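Local coordinates for capsid protein (Infectious hypodermal and hematopoietic necrosis virus, PDB 3N7X) that builds the icosahedral shell of a shrimp-infecting densovirus, sixty copies of its beta-barrel subunit forming the capsid, and binds calcium ions, at residues 114-119 and 289-294; 211-216 and 231-236. All blocks are in the same frame, centred on the assembly; numbering follows the deposited sequence.

In the fold
Both contacts reach the same antiparallel sheet of the capsid barrel, their centres about 9 Å apart: contact 1 joins two of its strands, and contact 2 lays a loop against the end of a third. Strand 111-131 is the element between them: on one flank residues 114-119 pair with 289-294 in contact 1, and on the other they pair with strand 208-214, which carries the first half of contact 2. Ile213 N lies 2.8 Å from Ala116 O, and Val118 N lies 2.8 Å from Tyr211 O, both probable hydrogen bonds. Contact 2 is nested in the chain between the two halves of contact 1. A bound calcium ion lies about 9 Å from the Phe289 side chain, whereas contact 2 is remote from the calcium-binding residues.

Contact 1: residues 114-119 and 289-294; sequences HKAGVV and FFLHLE
Phe290 takes a chi1 of 77°, with CG between its backbone N and carbonyl carbon, and this turns its ring back across the neighbouring strand at Ala116 and Gly117. One ring face lies against the Gly117 peptide, Gly117 N standing 3.5 Å above the plane of the Phe290 ring and offset toward the rim, while Lys115 CG meets the ring edge, 4.0 Å from Phe290 CE2. Glu294 reaches out in an extended chain, CG anti to the backbone N, and brings OE1 within 2.7 Å of His114 NE2. This hydrogen bond leaves NE2 close to the imidazole plane but meets OE1 from above the carboxylate, 40° out of its plane.

The backbones run antiparallel, their axes at 169°. Gly117 and Phe290 form a hydrogen-bonded pair, with Gly117 N 3.0 Å from Phe290 O and the reciprocal bond also made; the non-hydrogen-bonded pairs Ala116-Leu291 and Val118-Phe289 flank it. His292 N to Lys115 O (2.8 Å) and His114 N to His292 O continue the pairing. On the face opposite Phe290, Ala116 CB packs on Leu291 CG, and Val118 CG1 stands over the centre of the Phe289 ring, 3.9 Å from its centroid, a CH-pi contact. Arg54 makes a cation-pi contact with that same ring.

Ser45 hydrogen-bonds Glu294 OE2, so both carboxylate oxygens are held and rotation of the group is restricted. The carboxylate probably favours a protonated His114, adding a His-carboxylate hydrogen bond, at the partly exposed end of the pairing, to backbone bonds and apolar packing.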
# COMPACT_ATOMS: atom_id res chain seq x y z
N HIS A 114 62.60 38.48 47.60
CA HIS A 114 61.33 37.85 47.26
C HIS A 114 60.93 36.81 48.28
O HIS A 114 59.90 36.95 48.95
CB HIS A 114 61.43 37.20 45.88
CG HIS A 114 61.46 38.18 44.75
ND1 HIS A 114 60.35 38.89 44.35
CD2 HIS A 114 62.49 38.64 43.99
CE1 HIS A 114 60.69 39.73 43.39
NE2 HIS A 114 61.98 39.60 43.15
N LYS A 115 61.75 35.79 48.42
CA LYS A 115 61.45 34.71 49.34
C LYS A 115 62.74 34.24 50.00
O LYS A 115 63.82 34.35 49.43
CB LYS A 115 60.81 33.57 48.54
CG LYS A 115 60.23 32.44 49.35
CD LYS A 115 59.66 31.36 48.42
CE LYS A 115 59.06 30.20 49.23
NZ LYS A 115 58.61 29.05 48.38
N ALA A 116 62.62 33.73 51.22
CA ALA A 116 63.77 33.22 51.95
C ALA A 116 63.25 32.26 53.00
O ALA A 116 62.07 32.30 53.36
CB ALA A 116 64.53 34.36 52.60
N GLY A 117 64.12 31.38 53.49
CA GLY A 117 63.68 30.44 54.50
C GLY A 117 64.68 29.38 54.89
O GLY A 117 65.83 29.37 54.42
N VAL A 118 64.24 28.48 55.75
CA VAL A 118 65.07 27.40 56.25
C VAL A 118 64.27 26.13 56.37
O VAL A 118 63.04 26.15 56.49
CB VAL A 118 65.60 27.69 57.65
CG1 VAL A 118 66.66 26.67 58.04
CG2 VAL A 118 66.17 29.07 57.69
N VAL A 119 64.99 25.02 56.35
CA VAL A 119 64.39 23.71 56.52
C VAL A 119 65.34 22.99 57.46
O VAL A 119 66.51 22.82 57.14
CB VAL A 119 64.31 22.91 55.21
CG1 VAL A 119 63.64 21.57 55.48
CG2 VAL A 119 63.52 23.68 54.18
N PHE A 289 69.46 26.78 54.21
CA PHE A 289 68.98 28.14 54.00
C PHE A 289 68.97 28.56 52.55
O PHE A 289 69.80 28.11 51.76
CB PHE A 289 69.87 29.14 54.74
CG PHE A 289 69.81 29.05 56.23
CD1 PHE A 289 69.14 30.03 56.97
CD2 PHE A 289 70.44 28.01 56.91
CE1 PHE A 289 69.10 29.97 58.36
CE2 PHE A 289 70.41 27.94 58.30
CZ PHE A 289 69.74 28.93 59.03
N PHE A 290 68.05 29.46 52.21
CA PHE A 290 67.98 29.98 50.86
C PHE A 290 67.33 31.36 50.88
O PHE A 290 66.49 31.66 51.73
CB PHE A 290 67.17 29.06 49.94
CG PHE A 290 65.68 29.17 50.14
CD1 PHE A 290 65.04 28.45 51.14
CD2 PHE A 290 64.94 30.07 49.37
CE1 PHE A 290 63.68 28.61 51.38
CE2 PHE A 290 63.57 30.24 49.60
CZ PHE A 290 62.94 29.51 50.61
N LEU A 291 67.73 32.20 49.93
CA LEU A 291 67.17 33.53 49.80
C LEU A 291 67.24 33.95 48.33
O LEU A 291 68.26 33.76 47.67
CB LEU A 291 67.92 34.53 50.67
CG LEU A 291 67.41 35.98 50.56
CD1 LEU A 291 67.63 36.71 51.87
CD2 LEU A 291 68.11 36.69 49.40
N HIS A 292 66.13 34.49 47.83
CA HIS A 292 66.05 34.95 46.45
C HIS A 292 66.13 36.46 46.44
O HIS A 292 65.23 37.15 46.92
CB HIS A 292 64.75 34.48 45.79
CG HIS A 292 64.63 32.99 45.69
ND1 HIS A 292 65.58 32.21 45.07
CD2 HIS A 292 63.68 32.13 46.14
CE1 HIS A 292 65.22 30.94 45.14
NE2 HIS A 292 64.07 30.86 45.78
N LEU A 293 67.23 36.97 45.89
CA LEU A 293 67.46 38.40 45.83
C LEU A 293 67.33 38.92 44.40
O LEU A 293 67.67 38.23 43.44
CB LEU A 293 68.86 38.71 46.34
CG LEU A 293 69.21 40.18 46.51
CD1 LEU A 293 68.52 40.74 47.74
CD2 LEU A 293 70.72 40.34 46.64
N GLU A 294 66.81 40.13 44.27
CA GLU A 294 66.69 40.75 42.96
C GLU A 294 67.40 42.08 43.09
O GLU A 294 67.13 42.87 43.99
CB GLU A 294 65.23 40.97 42.56
CG GLU A 294 65.07 41.71 41.24
CD GLU A 294 63.63 41.79 40.73
OE1 GLU A 294 62.69 41.65 41.55
OE2 GLU A 294 63.44 42.02 39.52

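Contact 2: residues 211-216 and 231-236; sequences YTIHGD and TFIPKW
This is a loop-on-strand packing contact: residues 231-236, in the long connection between strands 220-221 and 264-268, lie against the end of strand 208-214 and the residues that follow it. A direct hydrogen bond runs from Asp216 N to Pro234 O, at 2.9 Å and nearly straight (171° at the hydrogen), although the donor is tilted 30° from the carbonyl plane. Beside it, Gly215 CA makes a CA-H...O contact with the same oxygen and touches Ile233 CG2 at 3.7 Å.

Ile213 meets the loop with two branches. Its CG2 lies 3.7 Å from Ile233 CD1, and its CG1 lies 3.8 Å from Lys235 CE. The lysine chain bends at chi2 (-73°), which carries its aliphatic part past Ile213 and its amine to the strand, where a water whose oxygen lies 3.0 Å from Lys235 NZ accepts from it and from His214 N. Ile233 also packs on Val113 and Ala116 of strand 111-131.

Asp216 forms a salt bridge with nearby Arg218, while its backbone N-H serves the loop. The loop is therefore held by a main-chain hydrogen bond, aliphatic contact and a water bridge from the lysine amine; the water, and the His214 O 3.1 Å from Lys235 NZ, would probably help to stabilise the ammonium charge.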
# COMPACT_ATOMS: atom_id res chain seq x y z
N TYR A 211 60.39 26.82 57.37
CA TYR A 211 59.85 28.13 57.70
C TYR A 211 60.36 29.07 56.64
O TYR A 211 61.54 29.07 56.30
CB TYR A 211 60.35 28.56 59.08
CG TYR A 211 59.99 27.55 60.16
CD1 TYR A 211 58.69 27.47 60.66
CD2 TYR A 211 60.93 26.63 60.61
CE1 TYR A 211 58.33 26.49 61.59
CE2 TYR A 211 60.59 25.64 61.54
CZ TYR A 211 59.29 25.57 62.02
OH TYR A 211 58.95 24.58 62.91
N THR A 212 59.45 29.87 56.08
CA THR A 212 59.84 30.80 55.04
C THR A 212 59.25 32.18 55.30
O THR A 212 58.38 32.36 56.15
CB THR A 212 59.36 30.33 53.65
OG1 THR A 212 57.93 30.41 53.60
CG2 THR A 212 59.78 28.90 53.39
N ILE A 213 59.74 33.15 54.55
CA ILE A 213 59.26 34.51 54.66
C ILE A 213 59.27 35.11 53.27
O ILE A 213 60.19 34.87 52.49
CB ILE A 213 60.15 35.34 55.60
CG1 ILE A 213 59.67 36.79 55.64
CG2 ILE A 213 61.60 35.26 55.15
CD1 ILE A 213 60.35 37.63 56.70
N HIS A 214 58.23 35.86 52.95
CA HIS A 214 58.15 36.52 51.65
C HIS A 214 58.27 38.01 51.92
O HIS A 214 57.51 38.57 52.71
CB HIS A 214 56.81 36.23 50.96
CG HIS A 214 56.60 34.79 50.62
ND1 HIS A 214 56.24 33.84 51.55
CD2 HIS A 214 56.69 34.14 49.43
CE1 HIS A 214 56.11 32.67 50.96
NE2 HIS A 214 56.38 32.82 49.67
N GLY A 215 59.24 38.65 51.29
CA GLY A 215 59.44 40.07 51.50
C GLY A 215 58.48 40.91 50.69
O GLY A 215 57.97 40.47 49.66
N ASP A 216 58.24 42.13 51.15
CA ASP A 216 57.36 43.05 50.44
C ASP A 216 58.13 43.50 49.21
O ASP A 216 59.29 43.90 49.31
CB ASP A 216 57.02 44.25 51.30
CG ASP A 216 55.92 45.08 50.71
OD1 ASP A 216 54.77 44.94 51.18
OD2 ASP A 216 56.20 45.86 49.77
N THR A 231 69.86 43.45 59.18
CA THR A 231 69.00 44.17 58.25
C THR A 231 67.82 43.25 57.98
O THR A 231 67.99 42.10 57.56
CB THR A 231 69.74 44.49 56.94
OG1 THR A 231 70.86 45.34 57.22
CG2 THR A 231 68.81 45.20 55.97
N PHE A 232 66.61 43.75 58.23
CA PHE A 232 65.41 42.95 58.06
C PHE A 232 64.90 42.84 56.63
O PHE A 232 64.94 43.79 55.86
CB PHE A 232 64.27 43.51 58.91
CG PHE A 232 64.57 43.59 60.38
CD1 PHE A 232 65.70 42.97 60.92
CD2 PHE A 232 63.71 44.27 61.24
CE1 PHE A 232 65.96 43.03 62.29
CE2 PHE A 232 63.96 44.33 62.61
CZ PHE A 232 65.09 43.72 63.14
N ILE A 233 64.41 41.65 56.28
CA ILE A 233 63.82 41.45 54.97
C ILE A 233 62.59 42.36 55.04
O ILE A 233 61.81 42.28 55.98
CB ILE A 233 63.41 39.98 54.79
CG1 ILE A 233 64.67 39.13 54.60
CG2 ILE A 233 62.45 39.84 53.63
CD1 ILE A 233 64.43 37.64 54.64
N PRO A 234 62.42 43.23 54.04
CA PRO A 234 61.28 44.16 54.01
C PRO A 234 59.92 43.60 54.41
O PRO A 234 59.37 42.74 53.73
CB PRO A 234 61.30 44.68 52.57
CG PRO A 234 62.76 44.69 52.26
CD PRO A 234 63.21 43.34 52.80
N LYS A 235 59.41 44.12 55.52
CA LYS A 235 58.11 43.72 56.05
C LYS A 235 57.55 44.95 56.75
O LYS A 235 58.30 45.74 57.31
CB LYS A 235 58.25 42.58 57.05
CG LYS A 235 58.31 41.19 56.43
CD LYS A 235 56.93 40.78 55.94
CE LYS A 235 56.89 39.33 55.52
NZ LYS A 235 55.54 38.97 55.02
N TRP A 236 56.23 45.12 56.72
CA TRP A 236 55.60 46.27 57.35
C TRP A 236 54.45 45.83 58.24
O TRP A 236 53.54 45.15 57.79
CB TRP A 236 55.08 47.23 56.27
CG TRP A 236 54.53 48.52 56.80
CD1 TRP A 236 53.31 48.72 57.37
CD2 TRP A 236 55.21 49.78 56.83
NE1 TRP A 236 53.18 50.04 57.76
CE2 TRP A 236 54.33 50.71 57.45
CE3 TRP A 236 56.47 50.22 56.41
CZ2 TRP A 236 54.68 52.05 57.64
CZ3 TRP A 236 56.82 51.56 56.61
CH2 TRP A 236 55.92 52.46 57.22
O HOH W 1 55.88 36.00 54.64